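Alpha/beta hydrolase fold-3 domain protein (Sulfolobus islandicus, PDB 5LK6) probably hydrolyses carboxylic esters as a thermostable esterase or lipase of the alpha/beta hydrolase fold. Local coordinates at residues A157-L162 against D219-P224. Numbering follows the deposited sequence.
Sequences AAVVAL and DFRFSP. With SO4 (sulfate ion), chain E.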
loop_
_atom_site.group_PDB
_atom_site.type_symbol
_atom_site.label_atom_id
_atom_site.label_comp_id
_atom_site.label_asym_id
_atom_site.label_seq_id
_atom_site.Cartn_x
_atom_site.Cartn_y
_atom_site.Cartn_z
ATOM N N ALA A 157 11.503 -7.045 -15.052
ATOM C CA ALA A 157 12.125 -6.377 -13.922
ATOM C C ALA A 157 12.793 -7.353 -12.968
ATOM O O ALA A 157 13.937 -7.126 -12.539
ATOM C CB ALA A 157 11.105 -5.551 -13.180
ATOM N N ALA A 158 12.098 -8.438 -12.625
ATOM C CA ALA A 158 12.647 -9.355 -11.637
ATOM C C ALA A 158 13.825 -10.087 -12.239
ATOM O O ALA A 158 14.835 -10.310 -11.561
ATOM C CB ALA A 158 11.606 -10.333 -11.132
ATOM N N VAL A 159 13.686 -10.452 -13.519
ATOM C CA VAL A 159 14.746 -11.167 -14.217
ATOM C C VAL A 159 15.973 -10.278 -14.403
ATOM O O VAL A 159 17.083 -10.703 -14.113
ATOM C CB VAL A 159 14.248 -11.739 -15.536
ATOM C CG1 VAL A 159 15.413 -12.283 -16.367
ATOM C CG2 VAL A 159 13.234 -12.853 -15.234
ATOM N N VAL A 160 15.765 -9.051 -14.845
ATOM C CA VAL A 160 16.852 -8.089 -14.893
ATOM C C VAL A 160 17.657 -7.974 -13.570
ATOM O O VAL A 160 18.881 -7.965 -13.597
ATOM C CB VAL A 160 16.367 -6.693 -15.282
ATOM C CG1 VAL A 160 17.500 -5.700 -15.041
ATOM C CG2 VAL A 160 15.949 -6.667 -16.764
ATOM N N ALA A 161 16.962 -7.909 -12.443
ATOM C CA ALA A 161 17.601 -7.810 -11.136
ATOM C C ALA A 161 18.457 -9.000 -10.826
ATOM O O ALA A 161 19.495 -8.863 -10.192
ATOM C CB ALA A 161 16.579 -7.632 -10.017
ATOM N N LEU A 162 17.973 -10.168 -11.181
ATOM C CA LEU A 162 18.745 -11.391 -11.085
ATOM C C LEU A 162 20.020 -11.356 -11.945
ATOM O O LEU A 162 21.116 -11.607 -11.440
ATOM C CB LEU A 162 17.877 -12.576 -11.485
ATOM C CG LEU A 162 17.103 -13.215 -10.341
ATOM C CD1 LEU A 162 15.849 -13.969 -10.833
ATOM C CD2 LEU A 162 18.057 -14.134 -9.575
ATOM N N ASP A 219 13.314 -22.020 -17.563
ATOM C CA ASP A 219 14.458 -21.135 -17.628
ATOM C C ASP A 219 14.178 -19.951 -16.681
ATOM O O ASP A 219 13.092 -19.335 -16.698
ATOM C CB ASP A 219 14.609 -20.722 -19.073
ATOM C CG ASP A 219 15.841 -19.896 -19.346
ATOM O OD1 ASP A 219 16.148 -18.910 -18.648
ATOM O OD2 ASP A 219 16.471 -20.188 -20.385
ATOM N N PHE A 220 15.160 -19.621 -15.853
ATOM C CA PHE A 220 14.977 -18.594 -14.832
ATOM C C PHE A 220 14.670 -17.222 -15.432
ATOM O O PHE A 220 14.069 -16.372 -14.753
ATOM C CB PHE A 220 16.168 -18.552 -13.836
ATOM C CG PHE A 220 17.361 -17.785 -14.334
ATOM C CD1 PHE A 220 17.449 -16.397 -14.142
ATOM C CD2 PHE A 220 18.409 -18.440 -15.004
ATOM C CE1 PHE A 220 18.558 -15.693 -14.629
ATOM C CE2 PHE A 220 19.531 -17.747 -15.461
ATOM C CZ PHE A 220 19.604 -16.375 -15.278
ATOM N N ARG A 221 15.066 -16.985 -16.683
ATOM C CA ARG A 221 14.758 -15.697 -17.328
ATOM C C ARG A 221 13.299 -15.569 -17.756
ATOM O O ARG A 221 12.874 -14.501 -18.251
ATOM C CB ARG A 221 15.676 -15.444 -18.504
ATOM C CG ARG A 221 17.160 -15.429 -18.116
ATOM C CD ARG A 221 18.101 -15.605 -19.305
ATOM N NE ARG A 221 17.846 -16.860 -20.010
ATOM C CZ ARG A 221 18.164 -17.125 -21.270
ATOM N NH1 ARG A 221 18.753 -16.244 -22.056
ATOM N NH2 ARG A 221 17.811 -18.312 -21.777
ATOM N N PHE A 222 12.556 -16.660 -17.627
ATOM C CA PHE A 222 11.096 -16.636 -17.691
ATOM C C PHE A 222 10.392 -16.931 -16.328
ATOM O O PHE A 222 9.341 -16.331 -16.024
ATOM C CB PHE A 222 10.595 -17.646 -18.738
ATOM C CG PHE A 222 9.112 -17.645 -18.882
ATOM C CD1 PHE A 222 8.468 -16.566 -19.473
ATOM C CD2 PHE A 222 8.342 -18.678 -18.362
ATOM C CE1 PHE A 222 7.075 -16.539 -19.595
ATOM C CE2 PHE A 222 6.951 -18.647 -18.480
ATOM C CZ PHE A 222 6.319 -17.575 -19.077
ATOM N N SER A 223 10.983 -17.856 -15.545
ATOM C CA SER A 223 10.503 -18.221 -14.229
ATOM C C SER A 223 11.531 -17.837 -13.174
ATOM O O SER A 223 12.233 -18.680 -12.664
ATOM C CB SER A 223 10.154 -19.719 -14.170
ATOM O OG SER A 223 9.024 -20.027 -14.984
ATOM N N PRO A 224 11.581 -16.560 -12.805
ATOM C CA PRO A 224 12.567 -16.163 -11.857
ATOM C C PRO A 224 12.479 -16.887 -10.543
ATOM O O PRO A 224 13.515 -17.069 -9.878
ATOM C CB PRO A 224 12.318 -14.672 -11.674
ATOM C CG PRO A 224 11.068 -14.379 -12.366
ATOM C CD PRO A 224 10.938 -15.406 -13.416
HETATM S S SO4 E . 19.226 -18.808 -25.310
HETATM O O1 SO4 E . 18.687 -18.244 -26.551
HETATM O O2 SO4 E . 19.805 -17.607 -24.565
HETATM O O3 SO4 E . 18.129 -19.640 -24.682
HETATM O O4 SO4 E . 20.221 -19.859 -25.536
#
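Val159 projects from its helix into the bend of the loop 219-224. CG1 lies anti to the backbone N (chi1 171°) and packs on Arg221 CA and CB, 3.8 Å from Arg221 CB. CG2 packs on the carbonyl oxygens of Phe220 and Arg221 and on the proline ring. It sits 3.5 Å from Arg221 O and 3.9 Å from Pro224 CD.

Leu162, one turn further on, completes the apolar contact. Its CD1 reaches Pro224 CB at 3.7 Å, with the two side chains at about a right angle. The same methyl touches the Phe220 ring obliquely and more loosely. Ala158 adds a light contact to the proline ring.

Between the two segments the contact is apolar; the bonds between Asp219 and Arg221 lie within the loop. Asp219 OD1 accepts from Arg221 N through its anti lone pair, which makes an Asx turn. Asp219 O accepts from Phe222 N and Ser223 N, closing the bend. Arg221 bends at chi3 (-59°) and grips the carboxylate side-on. NE bonds to Asp219 OD1 at 3.0 Å, and NH2 forms a salt bridge to Asp219 OD2 at 2.7 Å. These two nearly straight bonds fix the guanidinium's orientation, with the carboxylate twisted slightly from its plane. Arg221 CG also rests over one face of Phe220, toward the rim.

A sulfate ion, probably from the crystallisation liquor, lies at the guanidinium edge. Arg221 NH1 donates to sulfate O2 at 3.0 Å, and Arg212 also binds the ion.

Helix 152-163 follows strand 144-150, probably through the nucleophile elbow of the fold. The contact joins this helix to the loop between helix 200-210 and strand 236-241. Asn155 ND2 is hydrogen-bonded to Phe222 O. Tyr253 of helix 247-259 touches Ala158, Leu162 and Pro224, and Val122 of helix 120-133 packs on Val159.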